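Local coordinates for nickel-dependent hydrogenase large subunit (Allochromatium vinosum, PDB 3MYR), which catalyses the oxidation of molecular hydrogen at a nickel-iron centre as the large subunit of a heterodimeric hydrogenase, and probably recycles hydrogen made by nitrogenase, at residues B[61-66]-B[101-106]; B[485-490]-B[551-556]; B[200-205]-B[210-215]; B[58-61]-B[67-70]. One frame throughout, in Å; residues are numbered along the deposited sequence.

Contact 1 of 4, residues B[61-66]-B[101-106]; sequences CGVCTL and IHDHVM. With NFV (Ni-Fe oxidized active center), chain N.
Cys64, in the loop that follows helix 53-58, comes closest to Asp103 of helix 86-112, with 7.0 Å between their CA atoms, so that the loop backbone passes the helix at the distance of one short side chain. Asp103 fills this gap. Its chi1 of -166° turns CG away from the backbone N, and the carboxylate reaches over to the loop, where OD1 comes 4.0 Å from Val63 CG1 and the two side chains cross at about a right angle. OD2 stands 3.6 Å from Val63 O; the amide of Gln99, one turn earlier on the helix, bonds to both oxygens, weakly to Val63 O. OD1 is engaged by a salt bridge to Arg487. A second link is a water that donates to Val63 O at 3.0 Å and lies 2.7 Å from His102 ND1, at the edge of the imidazole and in its plane. The loop itself is the Cys-x-x-Cys element of the [NiFe] hydrogenases. Cys61 SG holds nickel at 2.3 Å and also accepts the Val63 N-H (3.4 Å, 160°), while Cys64 SG, placed between its own backbone N and carbonyl carbon, binds iron at 2.3 Å. Cys64 centres an inverse gamma turn. Two metals are thus held by cysteines of one tight loop; the N-H directed at the nickel-binding sulfur is consistent with a held rotation of Cys61 SG, while a carboxylate tied down by outside donors backs the loop from the helix.

Contact 2 of 4, residues B[485-490]-B[551-556]; sequences APRGAL and SFDPCI. With NFV (Ni-Fe oxidized active center), chain N.
Arg487 and Asp553 meet through their side chains, which cross at about a right angle, and the planes of guanidinium and carboxylate stand 60° apart. NH2 of Arg487 forms a salt bridge to Asp553 OD2 at 2.7 Å, reaching it on the syn side but tilted out of the carboxylate plane, and the bond is bent (137°). Because of the tilt, OD1 lies over one face of the guanidinium. NE adds a weak bond to the backbone O of Asp553 at 2.9 Å. At its other side Arg487 turns to the metal centre: its backbone N donates to N2, the nitrogen of a cyanide on the iron, at 2.8 Å and 151°, and NH1 adds a weak bond to the same atom. The extended run from CG to NE carries the guanidinium past this ligand to the nickel side, where CD packs 3.7 Å from Cys555 CB, whose SG binds nickel at 2.2 Å. A lysine in its place would probably give up this spread of bonds, leaving the cyanide nitrogen with the backbone donor and Asp553 with a single-point partner. The residue is set by a type I beta turn, Ala485 to Gly488, the tight turn of a beta hairpin between strands 476-485 and 488-497. Further along that hairpin Leu490 CD2 packs 3.7 Å from O1 of the iron-bound carbon monoxide. Farther out, one water spans Pro486 O and Asp553 OD1, and another donates to Arg487 O and to Phe552 O, each at 2.8 Å. Ser510 OG bonds to Cys555 N.

Contact 3 of 4, residues B[200-205]-B[210-215]; sequences DTAKFH and GKNPHP
A buried packing contact of Asn212 with Ala202 and His205 joins the junction of helices 181-201 and 203-209 to the loop that follows, its centre about 17 Å from the centre of the chain and against the small subunit. The loop after helix 203-209 doubles back on the helix: Gly210 leaves helical geometry with positive phi, and the cis peptide before Pro213 bends the chain again. Asn212 is the wedge in this fold-back. Its CG lies anti to the backbone N (chi1 176°), which turns the amide toward the helix, with CG 3.9 Å from Ala202 CB. The amide lies obliquely to the His205 imidazole, the two planes 38° apart, and Asn212 CB rests 3.6 Å from Ala202 O and 3.9 Å from His205 CB. Without the amide, as with an alanine here, a gap is likely to open beside Ala202 CB and the imidazole to be less closely held. The ring is also held from the far side, since His205 NE2 bonds to Met95 O on helix 86-112. On the loop, Lys211 points away from the helix; NZ bonds to Cys147 O of the small subunit, and the side chain touches the Fe3-S4 cluster, so the fold-back carries the loop to the electron-transfer side of the enzyme. Asn212 O accepts a further bond from Asn234 of that subunit. Pro215 completes the packing, its CG 4.3 Å from His205 ND1 and its CB 4.2 Å from His205 O.

Contact 4 of 4, residues B[58-61]-B[67-70]; sequences QRIC and VHGI. With NFV (Ni-Fe oxidized active center), chain N.
Ile60 and His68 belong to the N-terminal signature of [NiFe] hydrogenases, Arg-x-Cys-Gly-x-Cys-x-x-x-His, a loop running into helix 67-80 that lines the pocket of the nickel-iron centre. Ile60 precedes the nickel-binding Cys61, and His68 ends the motif in the first turn of the helix. The two side chains cross at about a right angle, Ile60 lying over one face of the imidazole in a CH-pi contact: CB is 4.0 Å from the ring centroid and 21° off the normal. The branches divide the ring between them, CG2 reaching NE2 at 3.5 Å and CD1 the ND1 side at 3.9 Å. This division follows from CG2 being anti to the Ile60 backbone N, with CG1 beside it. Aliphatic cover of this kind is likely to limit tilting of the ring, and a hydrogen bond between ND1 and NE2 of His492 probably restrains its rotation. Nearer the loop start, Gln58 CA packs 3.9 Å from His68 CB. The first turn of a helix offers N-H groups without helical partners; here the N-H of His68 donates to a water at 3.2 Å, which lies within hydrogen-bonding distance of Gln58 O and probably bridges loop and helix. Gln58 O also receives the backbone N-H of Cys61, and may so steady the nickel ligand. At the iron, the carbon monoxide oxygen O1 lies 3.4 Å from His68 NE2, oblique to the ring, and 3.5 Å from Val67 CG2.

How the contacts relate
Contacts 1, 2 and 4 converge on the nickel-iron centre, with contact 3 as a more remote neighbour. Cys61, shared by contacts 1 and 4, has its SG 3.0 Å from Cys555 SG of contact 2, both sulfurs binding nickel. Contacts 1 and 2, centred 10 Å apart, are also joined by charge: Asp103 OD1 lies 2.9 Å from Arg487 NH2. Contacts 2 and 4 close round the iron-bound carbon monoxide, where Leu490 CD1 packs 3.3 Å from His68 CE1. Contact 3 meets the cysteine loop through a probable hydrogen bond of 2.7 Å between His214 N and Thr65 OG1, but its nearest atoms remain about 9 Å from contact 2.

Contact 1 of 4, residues B[61-66]-B[101-106]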
loop_
_atom_site.group_PDB
_atom_site.type_symbol
_atom_site.label_atom_id
_atom_site.label_comp_id
_atom_site.label_asym_id
_atom_site.label_seq_id
_atom_site.Cartn_x
_atom_site.Cartn_y
_atom_site.Cartn_z
ATOM N N CYS B 61 2.288 -5.764 0.674
ATOM C CA CYS B 61 1.774 -4.440 1.007
ATOM C C CYS B 61 0.355 -4.247 0.573
ATOM O O CYS B 61 0.013 -4.566 -0.541
ATOM C CB CYS B 61 2.659 -3.321 0.444
ATOM S SG CYS B 61 2.149 -1.701 1.136
ATOM N N GLY B 62 -0.482 -3.772 1.484
ATOM C CA GLY B 62 -1.864 -3.551 1.157
ATOM C C GLY B 62 -2.218 -2.108 0.821
ATOM O O GLY B 62 -3.396 -1.791 0.567
ATOM N N VAL B 63 -1.236 -1.202 0.821
ATOM C CA VAL B 63 -1.504 0.184 0.362
ATOM C C VAL B 63 -1.315 0.180 -1.151
ATOM O O VAL B 63 -2.247 0.498 -1.882
ATOM C CB VAL B 63 -0.535 1.215 0.980
ATOM C CG1 VAL B 63 -0.785 2.626 0.337
ATOM C CG2 VAL B 63 -0.812 1.277 2.428
ATOM N N CYS B 64 -0.138 -0.235 -1.655
ATOM C CA CYS B 64 -0.070 -0.507 -3.071
ATOM C C CYS B 64 -0.561 -1.987 -3.230
ATOM O O CYS B 64 0.174 -2.862 -3.673
ATOM C CB CYS B 64 1.333 -0.310 -3.674
ATOM S SG CYS B 64 2.559 -1.320 -2.725
ATOM N N THR B 65 -1.806 -2.250 -2.876
ATOM C CA THR B 65 -2.350 -3.568 -3.141
ATOM C C THR B 65 -2.359 -3.700 -4.700
ATOM O O THR B 65 -2.077 -2.696 -5.372
ATOM C CB THR B 65 -3.754 -3.711 -2.554
ATOM O OG1 THR B 65 -4.142 -5.075 -2.719
ATOM C CG2 THR B 65 -4.735 -2.791 -3.239
ATOM N N LEU B 66 -2.532 -4.913 -5.215
ATOM C CA LEU B 66 -2.482 -5.208 -6.658
ATOM C C LEU B 66 -1.058 -5.255 -7.244
ATOM O O LEU B 66 -0.742 -6.136 -8.044
ATOM C CB LEU B 66 -3.488 -4.307 -7.469
ATOM C CG LEU B 66 -3.328 -4.274 -9.007
ATOM C CD1 LEU B 66 -4.626 -4.053 -9.652
ATOM C CD2 LEU B 66 -2.348 -3.159 -9.404
ATOM N N ILE B 101 -4.852 5.837 -9.157
ATOM C CA ILE B 101 -5.719 6.997 -8.852
ATOM C C ILE B 101 -6.151 6.935 -7.382
ATOM O O ILE B 101 -6.037 7.895 -6.666
ATOM C CB ILE B 101 -6.871 6.983 -9.797
ATOM C CG1 ILE B 101 -6.255 7.355 -11.185
ATOM C CG2 ILE B 101 -7.892 8.082 -9.445
ATOM C CD1 ILE B 101 -7.118 6.760 -12.276
ATOM N N HIS B 102 -6.595 5.760 -6.925
ATOM C CA HIS B 102 -6.991 5.574 -5.549
ATOM C C HIS B 102 -5.817 5.950 -4.655
ATOM O O HIS B 102 -5.956 6.661 -3.693
ATOM C CB HIS B 102 -7.374 4.077 -5.328
ATOM C CG HIS B 102 -7.788 3.773 -3.928
ATOM N ND1 HIS B 102 -6.883 3.431 -2.937
ATOM C CD2 HIS B 102 -9.009 3.811 -3.332
ATOM C CE1 HIS B 102 -7.551 3.212 -1.812
ATOM N NE2 HIS B 102 -8.832 3.482 -2.015
ATOM N N ASP B 103 -4.648 5.387 -4.946
ATOM C CA ASP B 103 -3.492 5.460 -4.072
ATOM C C ASP B 103 -2.912 6.928 -4.031
ATOM O O ASP B 103 -2.670 7.463 -2.967
ATOM C CB ASP B 103 -2.467 4.481 -4.672
ATOM C CG ASP B 103 -1.335 4.149 -3.756
ATOM O OD1 ASP B 103 -0.971 4.988 -2.865
ATOM O OD2 ASP B 103 -0.786 3.007 -3.928
ATOM N N HIS B 104 -2.775 7.606 -5.168
ATOM C CA HIS B 104 -2.264 8.981 -5.189
ATOM C C HIS B 104 -3.174 9.957 -4.476
ATOM O O HIS B 104 -2.669 10.858 -3.813
ATOM C CB HIS B 104 -2.065 9.475 -6.648
ATOM C CG HIS B 104 -0.860 8.867 -7.318
ATOM N ND1 HIS B 104 0.078 8.136 -6.606
ATOM C CD2 HIS B 104 -0.369 8.989 -8.578
ATOM C CE1 HIS B 104 1.073 7.805 -7.414
ATOM N NE2 HIS B 104 0.811 8.281 -8.621
ATOM N N VAL B 105 -4.500 9.830 -4.684
ATOM C CA VAL B 105 -5.459 10.758 -4.080
ATOM C C VAL B 105 -5.376 10.583 -2.552
ATOM O O VAL B 105 -5.276 11.570 -1.808
ATOM C CB VAL B 105 -6.908 10.494 -4.590
ATOM C CG1 VAL B 105 -8.003 11.101 -3.616
ATOM C CG2 VAL B 105 -7.055 11.044 -6.035
ATOM N N MET B 106 -5.342 9.343 -2.084
ATOM C CA MET B 106 -5.294 9.174 -0.603
ATOM C C MET B 106 -3.908 9.562 -0.114
ATOM O O MET B 106 -3.811 10.064 0.998
ATOM C CB MET B 106 -5.481 7.687 -0.183
ATOM C CG MET B 106 -6.971 7.222 -0.431
ATOM S SD MET B 106 -7.166 5.544 0.350
ATOM C CE MET B 106 -7.161 5.829 2.130
HETATM FE FE NFV N . 4.626 -0.360 -3.084
HETATM NI NI NFV N . 3.323 -0.468 -0.368
HETATM C C1 NFV N . 5.212 -1.225 -4.261
HETATM O O1 NFV N . 5.674 -1.850 -5.227
HETATM C C2 NFV N . 4.024 0.910 -4.371
HETATM N N2 NFV N . 3.647 1.679 -5.189
HETATM C C3 NFV N . 6.251 0.556 -2.819
HETATM N N3 NFV N . 7.271 1.103 -2.640
HETATM O O4 NFV N . 3.827 0.791 -1.675
HETATM O O HOH W 1 -4.436 2.525 -2.398
#

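Contact 2 of 4, residues B[485-490]-B[551-556]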
loop_
_atom_site.group_PDB
_atom_site.type_symbol
_atom_site.label_atom_id
_atom_site.label_comp_id
_atom_site.label_asym_id
_atom_site.label_seq_id
_atom_site.Cartn_x
_atom_site.Cartn_y
_atom_site.Cartn_z
ATOM N N ALA B 485 4.820 0.754 -10.345
ATOM C CA ALA B 485 3.854 0.809 -9.237
ATOM C C ALA B 485 3.680 2.313 -8.896
ATOM O O ALA B 485 4.502 3.125 -9.325
ATOM C CB ALA B 485 4.426 0.035 -8.033
ATOM N N PRO B 486 2.583 2.706 -8.216
ATOM C CA PRO B 486 2.495 4.152 -7.851
ATOM C C PRO B 486 3.750 4.799 -7.216
ATOM O O PRO B 486 3.971 5.983 -7.417
ATOM C CB PRO B 486 1.323 4.202 -6.836
ATOM C CG PRO B 486 0.462 3.040 -7.297
ATOM C CD PRO B 486 1.443 1.922 -7.661
ATOM N N ARG B 487 4.567 4.032 -6.482
ATOM C CA ARG B 487 5.793 4.585 -5.924
ATOM C C ARG B 487 7.020 4.453 -6.821
ATOM O O ARG B 487 8.024 5.058 -6.539
ATOM C CB ARG B 487 6.042 4.063 -4.508
ATOM C CG ARG B 487 4.984 4.589 -3.547
ATOM C CD ARG B 487 4.782 3.697 -2.291
ATOM N NE ARG B 487 3.601 4.232 -1.577
ATOM C CZ ARG B 487 2.318 4.009 -1.910
ATOM N NH1 ARG B 487 1.902 3.211 -2.922
ATOM N NH2 ARG B 487 1.430 4.700 -1.312
ATOM N N GLY B 488 6.914 3.741 -7.943
ATOM C CA GLY B 488 7.993 3.721 -8.932
ATOM C C GLY B 488 8.246 2.268 -9.426
ATOM O O GLY B 488 7.403 1.358 -9.238
ATOM N N ALA B 489 9.427 2.044 -9.996
ATOM C CA ALA B 489 9.746 0.843 -10.737
ATOM C C ALA B 489 9.837 -0.358 -9.807
ATOM O O ALA B 489 10.642 -0.317 -8.889
ATOM C CB ALA B 489 11.130 1.024 -11.417
ATOM N N LEU B 490 9.163 -1.458 -10.150
ATOM C CA LEU B 490 9.030 -2.612 -9.283
ATOM C C LEU B 490 9.413 -3.766 -10.169
ATOM O O LEU B 490 8.952 -3.823 -11.318
ATOM C CB LEU B 490 7.540 -2.825 -8.847
ATOM C CG LEU B 490 7.148 -4.208 -8.277
ATOM C CD1 LEU B 490 7.837 -4.431 -6.931
ATOM C CD2 LEU B 490 5.601 -4.280 -7.983
ATOM N N SER B 551 6.840 13.329 0.561
ATOM C CA SER B 551 6.718 13.545 -0.886
ATOM C C SER B 551 7.153 12.318 -1.689
ATOM O O SER B 551 6.778 12.217 -2.840
ATOM C CB SER B 551 7.509 14.781 -1.374
ATOM O OG SER B 551 8.936 14.578 -1.311
ATOM N N PHE B 552 8.008 11.458 -1.131
ATOM C CA PHE B 552 8.360 10.170 -1.793
ATOM C C PHE B 552 7.307 9.074 -1.617
ATOM O O PHE B 552 7.450 7.992 -2.198
ATOM C CB PHE B 552 9.726 9.608 -1.262
ATOM C CG PHE B 552 10.924 10.376 -1.722
ATOM C CD1 PHE B 552 11.578 10.011 -2.888
ATOM C CD2 PHE B 552 11.477 11.397 -0.924
ATOM C CE1 PHE B 552 12.733 10.658 -3.327
ATOM C CE2 PHE B 552 12.638 12.081 -1.355
ATOM C CZ PHE B 552 13.272 11.719 -2.534
ATOM N N ASP B 553 6.286 9.333 -0.787
ATOM C CA ASP B 553 5.218 8.367 -0.518
ATOM C C ASP B 553 5.865 7.038 -0.017
ATOM O O ASP B 553 5.690 5.991 -0.629
ATOM C CB ASP B 553 4.434 8.156 -1.851
ATOM C CG ASP B 553 3.100 7.383 -1.689
ATOM O OD1 ASP B 553 2.463 7.135 -2.757
ATOM O OD2 ASP B 553 2.730 6.932 -0.569
ATOM N N PRO B 554 6.625 7.074 1.089
ATOM C CA PRO B 554 7.344 5.854 1.525
ATOM C C PRO B 554 6.415 4.688 1.876
ATOM O O PRO B 554 5.336 4.886 2.428
ATOM C CB PRO B 554 8.075 6.285 2.805
ATOM C CG PRO B 554 8.118 7.823 2.757
ATOM C CD PRO B 554 6.906 8.232 1.957
ATOM N N CYS B 555 6.866 3.473 1.595
ATOM C CA CYS B 555 6.169 2.283 2.017
ATOM C C CYS B 555 7.235 1.268 2.424
ATOM O O CYS B 555 7.984 0.773 1.579
ATOM C CB CYS B 555 5.302 1.754 0.866
ATOM S SG CYS B 555 4.452 0.226 1.443
ATOM N N ILE B 556 7.357 1.002 3.728
ATOM C CA ILE B 556 8.521 0.225 4.235
ATOM C C ILE B 556 8.157 -1.256 4.214
ATOM O O ILE B 556 9.030 -2.129 4.183
ATOM C CB ILE B 556 8.961 0.680 5.651
ATOM C CG1 ILE B 556 9.400 2.199 5.655
ATOM C CG2 ILE B 556 10.105 -0.163 6.139
ATOM C CD1 ILE B 556 10.149 2.739 4.415
HETATM FE FE NFV N . 4.626 -0.360 -3.084
HETATM NI NI NFV N . 3.323 -0.468 -0.368
HETATM C C1 NFV N . 5.212 -1.225 -4.261
HETATM O O1 NFV N . 5.674 -1.850 -5.227
HETATM C C2 NFV N . 4.024 0.910 -4.371
HETATM N N2 NFV N . 3.647 1.679 -5.189
HETATM C C3 NFV N . 6.251 0.556 -2.819
HETATM N N3 NFV N . 7.271 1.103 -2.640
HETATM O O4 NFV N . 3.827 0.791 -1.675
HETATM O O HOH W 2 3.853 7.859 -5.289
HETATM O O HOH W 3 8.016 7.255 -4.818
#

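Contact 3 of 4, residues B[200-205]-B[210-215]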
loop_
_atom_site.group_PDB
_atom_site.type_symbol
_atom_site.label_atom_id
_atom_site.label_comp_id
_atom_site.label_asym_id
_atom_site.label_seq_id
_atom_site.Cartn_x
_atom_site.Cartn_y
_atom_site.Cartn_z
ATOM N N ASP B 200 -15.708 4.325 -2.456
ATOM C CA ASP B 200 -16.437 4.027 -3.676
ATOM C C ASP B 200 -15.596 3.545 -4.850
ATOM O O ASP B 200 -15.914 2.539 -5.506
ATOM C CB ASP B 200 -17.225 5.242 -4.093
ATOM C CG ASP B 200 -18.691 5.000 -3.908
ATOM O OD1 ASP B 200 -19.084 4.780 -2.682
ATOM O OD2 ASP B 200 -19.346 4.759 -5.014
ATOM N N THR B 201 -14.518 4.244 -5.122
ATOM C CA THR B 201 -13.548 3.832 -6.146
ATOM C C THR B 201 -13.016 2.374 -6.002
ATOM O O THR B 201 -12.756 1.695 -7.006
ATOM C CB THR B 201 -12.394 4.869 -6.129
ATOM O OG1 THR B 201 -12.968 6.130 -6.537
ATOM C CG2 THR B 201 -11.250 4.494 -7.064
ATOM N N ALA B 202 -12.825 1.915 -4.756
ATOM C CA ALA B 202 -12.346 0.576 -4.479
ATOM C C ALA B 202 -13.259 -0.517 -5.026
ATOM O O ALA B 202 -12.830 -1.678 -5.155
ATOM C CB ALA B 202 -12.202 0.395 -2.977
ATOM N N LYS B 203 -14.525 -0.190 -5.297
ATOM C CA LYS B 203 -15.466 -1.184 -5.905
ATOM C C LYS B 203 -14.991 -1.641 -7.274
ATOM O O LYS B 203 -15.370 -2.713 -7.741
ATOM C CB LYS B 203 -16.853 -0.500 -6.100
ATOM C CG LYS B 203 -17.536 -0.229 -4.751
ATOM C CD LYS B 203 -18.851 0.441 -4.998
ATOM C CE LYS B 203 -19.534 0.653 -3.625
ATOM N NZ LYS B 203 -20.766 1.435 -4.015
ATOM N N PHE B 204 -14.156 -0.815 -7.929
ATOM C CA PHE B 204 -13.640 -1.187 -9.245
ATOM C C PHE B 204 -12.784 -2.472 -9.153
ATOM O O PHE B 204 -12.965 -3.405 -9.941
ATOM C CB PHE B 204 -12.716 -0.051 -9.759
ATOM C CG PHE B 204 -12.353 -0.142 -11.242
ATOM C CD1 PHE B 204 -13.102 0.533 -12.202
ATOM C CD2 PHE B 204 -11.230 -0.869 -11.654
ATOM C CE1 PHE B 204 -12.718 0.532 -13.561
ATOM C CE2 PHE B 204 -10.894 -0.944 -13.008
ATOM C CZ PHE B 204 -11.615 -0.194 -13.955
ATOM N N HIS B 205 -11.794 -2.505 -8.260
ATOM C CA HIS B 205 -11.065 -3.759 -8.057
ATOM C C HIS B 205 -11.965 -4.947 -7.594
ATOM O O HIS B 205 -11.675 -6.113 -7.923
ATOM C CB HIS B 205 -9.954 -3.573 -7.017
ATOM C CG HIS B 205 -8.800 -2.783 -7.533
ATOM N ND1 HIS B 205 -7.706 -2.454 -6.748
ATOM C CD2 HIS B 205 -8.536 -2.314 -8.785
ATOM C CE1 HIS B 205 -6.796 -1.872 -7.509
ATOM N NE2 HIS B 205 -7.281 -1.754 -8.740
ATOM N N GLY B 210 -12.633 -9.301 -7.214
ATOM C CA GLY B 210 -13.322 -9.968 -6.098
ATOM C C GLY B 210 -13.308 -9.169 -4.798
ATOM O O GLY B 210 -14.228 -9.280 -4.014
ATOM N N LYS B 211 -12.280 -8.325 -4.582
ATOM C CA LYS B 211 -12.178 -7.641 -3.298
ATOM C C LYS B 211 -11.140 -6.588 -3.363
ATOM O O LYS B 211 -10.234 -6.670 -4.170
ATOM C CB LYS B 211 -11.824 -8.620 -2.164
ATOM C CG LYS B 211 -10.610 -9.426 -2.484
ATOM C CD LYS B 211 -10.377 -10.508 -1.460
ATOM C CE LYS B 211 -9.601 -9.893 -0.283
ATOM N NZ LYS B 211 -8.641 -10.784 0.313
ATOM N N ASN B 212 -11.223 -5.625 -2.448
ATOM C CA ASN B 212 -10.138 -4.654 -2.277
ATOM C C ASN B 212 -10.185 -4.243 -0.815
ATOM O O ASN B 212 -11.238 -3.853 -0.366
ATOM C CB ASN B 212 -10.381 -3.378 -3.178
ATOM C CG ASN B 212 -9.295 -2.274 -2.942
ATOM O OD1 ASN B 212 -8.431 -1.973 -3.817
ATOM N ND2 ASN B 212 -9.308 -1.713 -1.770
ATOM N N PRO B 213 -9.060 -4.305 -0.097
ATOM C CA PRO B 213 -7.721 -4.646 -0.641
ATOM C C PRO B 213 -7.515 -6.124 -1.089
ATOM O O PRO B 213 -8.293 -7.030 -0.730
ATOM C CB PRO B 213 -6.760 -4.319 0.537
ATOM C CG PRO B 213 -7.589 -3.282 1.452
ATOM C CD PRO B 213 -8.973 -3.902 1.329
ATOM N N HIS B 214 -6.400 -6.328 -1.794
ATOM C CA HIS B 214 -5.915 -7.599 -2.184
ATOM C C HIS B 214 -6.777 -8.361 -3.201
ATOM O O HIS B 214 -7.156 -9.513 -2.970
ATOM C CB HIS B 214 -5.514 -8.398 -0.906
ATOM C CG HIS B 214 -4.281 -7.846 -0.250
ATOM N ND1 HIS B 214 -3.954 -8.045 1.074
ATOM C CD2 HIS B 214 -3.329 -7.022 -0.747
ATOM C CE1 HIS B 214 -2.838 -7.399 1.357
ATOM N NE2 HIS B 214 -2.423 -6.796 0.252
ATOM N N PRO B 215 -7.026 -7.764 -4.373
ATOM C CA PRO B 215 -7.772 -8.538 -5.367
ATOM C C PRO B 215 -7.012 -9.797 -5.848
ATOM O O PRO B 215 -5.773 -9.944 -5.630
ATOM C CB PRO B 215 -7.975 -7.531 -6.527
ATOM C CG PRO B 215 -6.779 -6.600 -6.381
ATOM C CD PRO B 215 -6.677 -6.417 -4.849
#

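Contact 4 of 4, residues B[58-61]-B[67-70]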
loop_
_atom_site.group_PDB
_atom_site.type_symbol
_atom_site.label_atom_id
_atom_site.label_comp_id
_atom_site.label_asym_id
_atom_site.label_seq_id
_atom_site.Cartn_x
_atom_site.Cartn_y
_atom_site.Cartn_z
ATOM N N GLN B 58 1.609 -10.321 -3.033
ATOM C CA GLN B 58 0.674 -9.242 -2.895
ATOM C C GLN B 58 0.622 -8.713 -1.454
ATOM O O GLN B 58 0.472 -7.490 -1.232
ATOM C CB GLN B 58 -0.722 -9.633 -3.371
ATOM C CG GLN B 58 -1.614 -8.355 -3.421
ATOM C CD GLN B 58 -2.972 -8.555 -4.087
ATOM O OE1 GLN B 58 -3.608 -9.637 -4.008
ATOM N NE2 GLN B 58 -3.447 -7.496 -4.694
ATOM N N ARG B 59 0.727 -9.628 -0.491
ATOM C CA ARG B 59 0.717 -9.293 0.938
ATOM C C ARG B 59 2.036 -8.683 1.421
ATOM O O ARG B 59 2.168 -8.365 2.597
ATOM C CB ARG B 59 0.320 -10.517 1.802
ATOM C CG ARG B 59 -1.219 -10.650 1.946
ATOM C CD ARG B 59 -1.948 -10.916 0.575
ATOM N NE ARG B 59 -3.308 -11.399 0.819
ATOM C CZ ARG B 59 -4.101 -11.907 -0.116
ATOM N NH1 ARG B 59 -3.587 -12.202 -1.318
ATOM N NH2 ARG B 59 -5.404 -12.154 0.152
ATOM N N ILE B 60 2.974 -8.444 0.517
ATOM C CA ILE B 60 4.022 -7.475 0.840
ATOM C C ILE B 60 3.391 -6.169 1.305
ATOM O O ILE B 60 3.897 -5.504 2.218
ATOM C CB ILE B 60 4.966 -7.252 -0.386
ATOM C CG1 ILE B 60 5.862 -8.511 -0.467
ATOM C CG2 ILE B 60 5.801 -5.923 -0.207
ATOM C CD1 ILE B 60 6.767 -8.530 -1.824
ATOM N N CYS B 61 2.288 -5.764 0.674
ATOM C CA CYS B 61 1.774 -4.440 1.007
ATOM C C CYS B 61 0.355 -4.247 0.573
ATOM O O CYS B 61 0.013 -4.566 -0.541
ATOM C CB CYS B 61 2.659 -3.321 0.444
ATOM S SG CYS B 61 2.149 -1.701 1.136
ATOM N N VAL B 67 -0.174 -4.313 -6.892
ATOM C CA VAL B 67 1.017 -4.162 -7.763
ATOM C C VAL B 67 2.005 -5.331 -7.658
ATOM O O VAL B 67 2.595 -5.697 -8.674
ATOM C CB VAL B 67 1.827 -2.827 -7.515
ATOM C CG1 VAL B 67 0.852 -1.614 -7.650
ATOM C CG2 VAL B 67 2.499 -2.891 -6.136
ATOM N N HIS B 68 2.131 -5.960 -6.479
ATOM C CA HIS B 68 2.969 -7.146 -6.419
ATOM C C HIS B 68 2.284 -8.372 -7.036
ATOM O O HIS B 68 2.983 -9.276 -7.415
ATOM C CB HIS B 68 3.399 -7.439 -4.970
ATOM C CG HIS B 68 4.306 -6.371 -4.405
ATOM N ND1 HIS B 68 5.628 -6.269 -4.740
ATOM C CD2 HIS B 68 4.072 -5.363 -3.527
ATOM C CE1 HIS B 68 6.169 -5.213 -4.137
ATOM N NE2 HIS B 68 5.244 -4.651 -3.384
ATOM N N GLY B 69 0.937 -8.470 -6.977
ATOM C CA GLY B 69 0.241 -9.506 -7.696
ATOM C C GLY B 69 0.582 -9.381 -9.179
ATOM O O GLY B 69 0.894 -10.356 -9.828
ATOM N N ILE B 70 0.453 -8.195 -9.742
ATOM C CA ILE B 70 0.759 -7.993 -11.139
ATOM C C ILE B 70 2.235 -8.321 -11.488
ATOM O O ILE B 70 2.501 -9.032 -12.457
ATOM C CB ILE B 70 0.341 -6.538 -11.574
ATOM C CG1 ILE B 70 -1.175 -6.607 -11.842
ATOM C CG2 ILE B 70 1.083 -6.151 -12.905
ATOM C CD1 ILE B 70 -1.731 -5.372 -11.969
HETATM FE FE NFV N . 4.626 -0.360 -3.084
HETATM NI NI NFV N . 3.323 -0.468 -0.368
HETATM C C1 NFV N . 5.212 -1.225 -4.261
HETATM O O1 NFV N . 5.674 -1.850 -5.227
HETATM C C2 NFV N . 4.024 0.910 -4.371
HETATM N N2 NFV N . 3.647 1.679 -5.189
HETATM C C3 NFV N . 6.251 0.556 -2.819
HETATM N N3 NFV N . 7.271 1.103 -2.640
HETATM O O4 NFV N . 3.827 0.791 -1.675
HETATM O O HOH W 4 0.574 -5.550 -3.699
#